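Local coordinates for protein manganese-containing pseudocatalase (PDB 2V8T) that probably breaks down hydrogen peroxide to oxygen and water, as a manganese catalase carrying two manganese ions in each subunit, at residues I66-L71 and Y234-E239; L246-A251 and V259-G264; F48-K53 and P58-I63. One frame throughout, in Å; residues are numbered along the deposited sequence. Where two conformers were deposited one is given.

Interaction 1 of 3, residues I66-L71 and Y234-E239; sequences IATEEL and YRFSPE. With MN (manganese (II) ion), chain D; MN (manganese (II) ion), chain C.
The phenyl ring of F236 packs against the helical turn carrying T68 and E69, which meet it differently. E69 comes over one face: its CA stands 4.3 Å from the F236 ring centroid in a CH-pi contact offset toward the rim, and its CB lies 3.6 Å from F236 CE2. With CG anti to the backbone N (chi1 -178°) and the chain extended beyond it, E69 runs on past CE2, its CG also near CZ, the carboxylate turned 37° from the ring plane. T68 instead meets the root of the aromatic side chain, its CG2 3.7 Å from F236 CB, the two running past one another in opposite senses. An alanine in place of F236 is likely to open a gap beside E69, leaving its methylenes free to shift. Beyond the ring, water 1 donates to E69 OE1 (2.8 Å) and to Y234 O (3.0 Å). E69 OE1 is also hydrogen-bonded to H188 NE2, and OE2 forms a salt bridge with R184. The next residue, E70, bridges the two manganese ions, one oxygen on each, while H188 ligates one. The contact thus joins an apolar platform to a second-shell carboxylate, which probably helps to orient H188 at the metal.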
# COMPACT_ATOMS: atom_id res chain seq x y z
N ILE A 66 9.26 -14.98 24.28
CA ILE A 66 9.09 -13.53 24.16
C ILE A 66 7.94 -13.22 23.21
O ILE A 66 7.15 -12.31 23.48
CB ILE A 66 10.40 -12.82 23.83
CG1 ILE A 66 11.38 -12.98 24.99
CG2 ILE A 66 10.14 -11.34 23.54
CD1 ILE A 66 12.78 -12.41 24.69
N ALA A 67 7.77 -14.00 22.13
CA ALA A 67 6.62 -13.81 21.26
C ALA A 67 5.32 -13.83 22.08
O ALA A 67 4.39 -13.05 21.87
CB ALA A 67 6.55 -14.89 20.20
N THR A 68 5.22 -14.82 22.99
CA THR A 68 4.02 -14.96 23.81
C THR A 68 3.80 -13.74 24.69
O THR A 68 2.68 -13.27 24.86
CB THR A 68 4.09 -16.25 24.63
OG1 THR A 68 4.40 -17.32 23.75
CG2 THR A 68 2.77 -16.53 25.31
N GLU A 69 4.89 -13.23 25.31
CA GLU A 69 4.75 -12.03 26.10
C GLU A 69 4.20 -10.86 25.24
O GLU A 69 3.36 -10.08 25.70
CB GLU A 69 6.08 -11.60 26.75
CG GLU A 69 5.84 -10.37 27.61
CD GLU A 69 6.99 -9.88 28.48
OE1 GLU A 69 8.09 -10.49 28.49
OE2 GLU A 69 6.76 -8.82 29.13
N GLU A 70 4.69 -10.74 23.99
CA GLU A 70 4.24 -9.61 23.17
C GLU A 70 2.76 -9.68 22.85
O GLU A 70 2.15 -8.62 22.60
CB GLU A 70 5.06 -9.52 21.87
CG GLU A 70 6.57 -9.42 21.99
CD GLU A 70 7.16 -8.18 22.67
OE1 GLU A 70 6.44 -7.49 23.35
OE2 GLU A 70 8.39 -8.00 22.57
N LEU A 71 2.12 -10.85 22.90
CA LEU A 71 0.66 -10.90 22.76
C LEU A 71 -0.01 -10.04 23.82
O LEU A 71 -1.00 -9.34 23.56
CB LEU A 71 0.14 -12.35 22.88
CG LEU A 71 0.43 -13.27 21.70
CD1 LEU A 71 0.19 -14.73 22.11
CD2 LEU A 71 -0.44 -12.90 20.51
N TYR A 234 9.52 -13.82 32.45
CA TYR A 234 8.44 -14.73 32.80
C TYR A 234 8.34 -15.82 31.75
O TYR A 234 8.36 -15.54 30.54
CB TYR A 234 7.12 -13.99 32.87
CG TYR A 234 7.09 -12.83 33.84
CD1 TYR A 234 7.39 -11.53 33.43
CD2 TYR A 234 6.82 -13.02 35.18
CE1 TYR A 234 7.42 -10.48 34.32
CE2 TYR A 234 6.84 -12.00 36.08
CZ TYR A 234 7.18 -10.71 35.69
OH TYR A 234 7.23 -9.66 36.57
N ARG A 235 8.14 -17.05 32.21
CA ARG A 235 7.91 -18.20 31.36
C ARG A 235 6.40 -18.32 31.14
O ARG A 235 5.66 -18.81 32.02
CB ARG A 235 8.50 -19.47 31.99
CG ARG A 235 8.43 -20.67 31.08
CD ARG A 235 9.02 -21.94 31.73
NE ARG A 235 8.20 -22.46 32.82
CZ ARG A 235 7.12 -23.25 32.65
NH1 ARG A 235 6.84 -23.77 31.48
NH2 ARG A 235 6.34 -23.53 33.69
N PHE A 236 5.92 -17.84 29.99
CA PHE A 236 4.51 -17.77 29.68
C PHE A 236 4.04 -19.11 29.05
O PHE A 236 3.61 -19.17 27.91
CB PHE A 236 4.22 -16.61 28.71
CG PHE A 236 4.25 -15.24 29.34
CD1 PHE A 236 3.08 -14.72 29.90
CD2 PHE A 236 5.38 -14.42 29.32
CE1 PHE A 236 3.05 -13.43 30.43
CE2 PHE A 236 5.34 -13.16 29.86
CZ PHE A 236 4.19 -12.65 30.40
N SER A 237 4.11 -20.17 29.83
CA SER A 237 3.77 -21.51 29.34
C SER A 237 3.47 -22.44 30.50
O SER A 237 4.20 -22.38 31.50
CB SER A 237 4.95 -22.11 28.57
OG SER A 237 4.69 -23.43 28.15
N PRO A 238 2.53 -23.37 30.36
CA PRO A 238 2.35 -24.38 31.42
C PRO A 238 3.63 -25.21 31.67
O PRO A 238 4.05 -25.38 32.83
CB PRO A 238 1.18 -25.22 30.95
CG PRO A 238 0.39 -24.28 30.03
CD PRO A 238 1.47 -23.46 29.32
N GLU A 239 4.21 -25.73 30.63
CA GLU A 239 5.26 -26.76 30.79
C GLU A 239 6.46 -26.60 29.87
O GLU A 239 7.46 -27.29 30.05
CB GLU A 239 4.75 -28.17 30.45
CG GLU A 239 3.86 -28.78 31.49
CD GLU A 239 4.49 -29.04 32.84
OE1 GLU A 239 5.71 -28.94 32.99
OE2 GLU A 239 3.70 -29.35 33.77
MN MN D . 9.63 -6.48 23.37
MN MN C . 6.54 -5.42 23.88
O HOH W 1 8.93 -12.69 29.92
O HOH W 2 7.97 -5.48 22.38
O HOH W 3 7.28 -3.60 24.94

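Interaction 2 of 3, residues L246-A251 and V259-G264; sequences LIWKGA and VVVVDG
V259 lays its isopropyl group on the indole of W248, the side chains meeting at about a right angle. With CG anti to the backbone N (chi1 -171°), the W248 indole swings toward the valines. V259 CG2 sits over the five-membered ring, 3.5 Å from the centroid and 11° off the normal, while V259 CB comes within 3.4 Å of W248 CE2. V259 CG1 stands outside the benzo rim, 3.6 Å from W248 CZ2. At the indole edge, V261 CG2 lies near the ring plane, 3.9 Å from W248 CD1. W248 NE1 has its stronger partner in R231 O and makes a weak bond, bent at 127°, to V260 O (3.0 Å). V260 and V261 belong to strand 260-263, paired in parallel with 232-235, with V259 just before it, and W248 centres an inverse gamma turn in the connection. A firmer backbone bond fastens the residue leading into that strand: V259 N donates to G250 O at 3.0 Å, nearly straight. Further out, K249 NZ curls back to L246 O (2.8 Å) across the same loop. Helix 172-200 packs on the indole through V187, A190 and A191, and K194 NZ bonds to the carbonyls of K249 and A251.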
# COMPACT_ATOMS: atom_id res chain seq x y z
N LEU A 246 19.36 -20.57 30.58
CA LEU A 246 20.66 -20.81 29.98
C LEU A 246 21.23 -19.55 29.31
O LEU A 246 22.44 -19.41 29.15
CB LEU A 246 20.61 -21.96 28.99
CG LEU A 246 20.21 -23.31 29.62
CD1 LEU A 246 20.19 -24.38 28.52
CD2 LEU A 246 21.10 -23.67 30.83
N ILE A 247 20.32 -18.67 28.85
CA ILE A 247 20.68 -17.38 28.26
C ILE A 247 20.36 -16.26 29.22
O ILE A 247 21.13 -15.30 29.36
CB ILE A 247 19.97 -17.18 26.89
CG1 ILE A 247 20.40 -18.23 25.89
CG2 ILE A 247 20.20 -15.76 26.38
CD1 ILE A 247 19.49 -18.29 24.65
N TRP A 248 19.16 -16.30 29.83
CA TRP A 248 18.72 -15.26 30.75
C TRP A 248 19.31 -15.52 32.15
O TRP A 248 18.70 -16.18 32.99
CB TRP A 248 17.19 -15.15 30.80
CG TRP A 248 16.72 -13.97 31.56
CD1 TRP A 248 16.06 -13.98 32.76
CD2 TRP A 248 16.92 -12.62 31.22
NE1 TRP A 248 15.80 -12.70 33.17
CE2 TRP A 248 16.33 -11.83 32.25
CE3 TRP A 248 17.58 -11.95 30.16
CZ2 TRP A 248 16.39 -10.45 32.25
CZ3 TRP A 248 17.66 -10.57 30.19
CH2 TRP A 248 17.07 -9.82 31.22
N LYS A 249 20.53 -15.05 32.30
CA LYS A 249 21.35 -15.22 33.49
C LYS A 249 22.36 -14.11 33.50
O LYS A 249 22.55 -13.40 32.49
CB LYS A 249 22.03 -16.60 33.51
CG LYS A 249 23.05 -16.79 32.43
CD LYS A 249 23.75 -18.12 32.48
CE LYS A 249 24.94 -18.22 31.51
NZ LYS A 249 24.70 -17.94 29.98
N GLY A 250 23.07 -13.95 34.60
CA GLY A 250 24.05 -12.90 34.71
C GLY A 250 23.45 -11.55 34.94
O GLY A 250 22.33 -11.38 35.40
N ALA A 251 24.22 -10.53 34.62
CA ALA A 251 23.93 -9.18 35.07
C ALA A 251 22.88 -8.51 34.23
O ALA A 251 22.85 -8.60 33.00
CB ALA A 251 25.22 -8.33 35.01
N VAL A 259 19.82 -11.46 36.98
CA VAL A 259 18.49 -11.60 36.40
C VAL A 259 17.90 -12.97 36.73
O VAL A 259 18.64 -13.89 37.08
CB VAL A 259 18.50 -11.32 34.88
CG1 VAL A 259 19.04 -9.90 34.63
CG2 VAL A 259 19.22 -12.37 34.09
N VAL A 260 16.59 -13.10 36.60
CA VAL A 260 15.89 -14.31 37.00
C VAL A 260 14.81 -14.69 36.04
O VAL A 260 14.13 -13.83 35.44
CB VAL A 260 15.45 -14.36 38.37
CG1 VAL A 260 16.64 -14.15 39.33
CG2 VAL A 260 14.48 -13.29 38.49
N VAL A 261 14.60 -16.00 35.92
CA VAL A 261 13.45 -16.54 35.21
C VAL A 261 12.33 -16.73 36.24
O VAL A 261 12.56 -17.31 37.32
CB VAL A 261 13.80 -17.88 34.54
CG1 VAL A 261 12.52 -18.48 33.86
CG2 VAL A 261 14.92 -17.67 33.50
N VAL A 262 11.15 -16.25 35.93
CA VAL A 262 9.97 -16.40 36.77
C VAL A 262 9.05 -17.42 36.13
O VAL A 262 8.72 -17.32 34.95
CB VAL A 262 9.24 -15.04 36.97
CG1 VAL A 262 7.99 -15.23 37.83
CG2 VAL A 262 10.16 -14.01 37.55
N ASP A 263 8.65 -18.43 36.91
CA ASP A 263 7.74 -19.45 36.42
C ASP A 263 6.33 -18.82 36.31
O ASP A 263 5.74 -18.38 37.33
CB ASP A 263 7.73 -20.65 37.40
CG ASP A 263 7.01 -21.85 36.90
OD1 ASP A 263 6.43 -21.81 35.80
OD2 ASP A 263 7.02 -22.89 37.63
N GLY A 264 5.76 -18.81 35.14
CA GLY A 264 4.44 -18.33 34.95
C GLY A 264 4.35 -16.84 34.71
O GLY A 264 5.29 -16.10 34.87

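Interaction 3 of 3, residues F48-K53 and P58-I63; sequences FNFRGK and PYYDLI
K53 crosses obliquely over one face of the Y60 ring, and its chain can be followed atom by atom. CB stands beside Y60 CD2 at the rim. CG hangs above the middle of the Y60 ring, 3.9 Å from the centroid, in a CH-pi contact. CD moves on toward the phenol end, 3.8 Å from Y60 CZ, and CE settles 3.7 Å from Y60 CE1. There the chain bends (chi4 72°), turning the ammonium off the ring and back to its own segment. NZ donates to F50 O at 2.8 Å, in the carbonyl plane and on a lone pair, and to F48 O at 3.0 Å, approached from above that carbonyl's plane. F272 O of the second subunit is a further acceptor.

F50 also meets Y60, its CG near Y60 CD1. Its ring is turned 56° from that of Y60, an oblique pairing, with Y60 CB over the F50 face, 3.8 Å from its centroid. F50 CZ reaches 3.5 Å from Y60 N, bringing the ring against the helix backbone itself. The contact closes the short connection between helices 36-49 and 57-85, two members of the four-helix bundle expected of the ferritin clan. L144 of helix 144-166 also touches F50, and the Y60 hydroxyl bonds to D6 of the second subunit.

The chemistry divides the lysine in two: its methylenes serve as an apolar lid on an aromatic ring, while the buried ammonium is shared among three carbonyls, an environment in which it would probably stay protonated and link the backbone of 48-53 to the second subunit.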
# COMPACT_ATOMS: atom_id res chain seq x y z
N PHE A 48 7.79 -19.82 14.54
CA PHE A 48 7.23 -20.83 13.65
C PHE A 48 8.31 -21.39 12.73
O PHE A 48 8.42 -22.60 12.49
CB PHE A 48 6.08 -20.26 12.81
CG PHE A 48 4.91 -19.69 13.59
CD1 PHE A 48 4.62 -20.06 14.89
CD2 PHE A 48 4.05 -18.82 12.93
CE1 PHE A 48 3.51 -19.55 15.54
CE2 PHE A 48 2.92 -18.33 13.58
CZ PHE A 48 2.66 -18.68 14.87
N ASN A 49 9.09 -20.45 12.17
CA ASN A 49 10.03 -20.75 11.08
C ASN A 49 11.38 -21.25 11.58
O ASN A 49 12.26 -21.54 10.77
CB ASN A 49 10.23 -19.47 10.27
CG ASN A 49 8.96 -19.01 9.56
OD1 ASN A 49 8.97 -17.77 9.10
ND2 ASN A 49 8.01 -19.79 9.37
N PHE A 50 11.55 -21.40 12.89
CA PHE A 50 12.85 -21.70 13.49
C PHE A 50 13.33 -23.07 13.06
O PHE A 50 12.62 -24.06 13.22
CB PHE A 50 12.68 -21.60 15.02
CG PHE A 50 13.96 -21.52 15.78
CD1 PHE A 50 14.74 -22.66 16.01
CD2 PHE A 50 14.40 -20.32 16.29
CE1 PHE A 50 15.92 -22.58 16.76
CE2 PHE A 50 15.58 -20.24 17.03
CZ PHE A 50 16.32 -21.37 17.26
N ARG A 51 14.57 -23.14 12.60
CA ARG A 51 15.21 -24.41 12.24
C ARG A 51 16.18 -24.78 13.34
O ARG A 51 16.96 -23.97 13.83
CB ARG A 51 15.94 -24.27 10.91
CG ARG A 51 14.97 -24.07 9.74
CD ARG A 51 15.73 -23.53 8.56
NE ARG A 51 14.90 -23.25 7.41
CZ ARG A 51 14.64 -24.09 6.42
NH1 ARG A 51 15.12 -25.33 6.42
NH2 ARG A 51 13.88 -23.71 5.41
N GLY A 52 16.11 -26.05 13.74
CA GLY A 52 16.93 -26.51 14.84
C GLY A 52 16.25 -26.24 16.19
O GLY A 52 16.88 -25.82 17.15
N LYS A 53 14.94 -26.53 16.27
CA LYS A 53 14.18 -26.26 17.48
C LYS A 53 14.72 -27.02 18.71
O LYS A 53 14.63 -26.52 19.82
CB LYS A 53 12.70 -26.52 17.27
CG LYS A 53 12.02 -25.54 16.32
CD LYS A 53 10.54 -25.79 16.14
CE LYS A 53 9.75 -24.71 15.45
NZ LYS A 53 10.02 -24.61 14.00
N PRO A 58 17.86 -23.49 23.46
CA PRO A 58 17.78 -22.34 24.34
C PRO A 58 17.34 -21.07 23.60
O PRO A 58 16.60 -20.22 24.16
CB PRO A 58 19.24 -22.23 24.83
CG PRO A 58 19.76 -23.69 24.76
CD PRO A 58 19.15 -24.18 23.49
N TYR A 59 17.77 -20.94 22.36
CA TYR A 59 17.43 -19.76 21.54
C TYR A 59 16.01 -19.83 21.04
O TYR A 59 15.30 -18.80 20.98
CB TYR A 59 18.43 -19.68 20.35
CG TYR A 59 19.86 -19.66 20.82
CD1 TYR A 59 20.43 -18.51 21.32
CD2 TYR A 59 20.62 -20.83 20.83
CE1 TYR A 59 21.72 -18.54 21.83
CE2 TYR A 59 21.90 -20.86 21.35
CZ TYR A 59 22.46 -19.70 21.84
OH TYR A 59 23.74 -19.74 22.31
N TYR A 60 15.55 -21.02 20.69
CA TYR A 60 14.13 -21.23 20.32
C TYR A 60 13.23 -20.88 21.50
O TYR A 60 12.23 -20.14 21.34
CB TYR A 60 13.93 -22.66 19.88
CG TYR A 60 12.47 -22.97 19.62
CD1 TYR A 60 11.75 -22.33 18.62
CD2 TYR A 60 11.81 -23.92 20.38
CE1 TYR A 60 10.42 -22.60 18.41
CE2 TYR A 60 10.48 -24.21 20.17
CZ TYR A 60 9.78 -23.58 19.17
OH TYR A 60 8.46 -23.85 18.91
N ASP A 61 13.55 -21.38 22.68
CA ASP A 61 12.73 -21.09 23.85
C ASP A 61 12.61 -19.59 24.04
O ASP A 61 11.53 -19.06 24.35
CB ASP A 61 13.42 -21.62 25.19
CG ASP A 61 13.26 -23.15 25.41
OD1 ASP A 61 12.70 -23.86 24.51
OD2 ASP A 61 13.70 -23.59 26.50
N LEU A 62 13.72 -18.88 23.87
CA LEU A 62 13.73 -17.44 24.09
C LEU A 62 12.76 -16.73 23.13
O LEU A 62 11.94 -15.93 23.55
CB LEU A 62 15.16 -16.92 23.92
CG LEU A 62 15.32 -15.49 24.28
CD1 LEU A 62 15.05 -15.21 25.74
CD2 LEU A 62 16.71 -15.01 23.88
N ILE A 63 12.90 -17.01 21.83
CA ILE A 63 12.06 -16.32 20.84
C ILE A 63 10.60 -16.73 21.00
O ILE A 63 9.70 -15.89 20.93
CB ILE A 63 12.61 -16.57 19.41
CG1 ILE A 63 14.02 -15.96 19.24
CG2 ILE A 63 11.64 -15.98 18.35
CD1 ILE A 63 14.68 -16.30 17.87

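Overall arrangement
Interactions 1 and 3 are buried and share helix 57-85, on successive segments whose contact centres lie about 13 Å apart; interaction 2 is only partly buried, at the bundle's flank. Interaction 1, beside the manganese pair, combines a ring with a carboxylate and a water, whereas interaction 3, at the helix-helix connection, seals aromatics with a lysine chain. Interaction 2 relies on valines against an indole and on backbone bonding. It adjoins interaction 1 through the sheet of strands 232-235 and 260-263, where R235 NH2 and D263 OD1 form a 2.7 Å salt bridge, and reaches interaction 3 by apolar packing of I247 on Y59. All three also touch the second subunit.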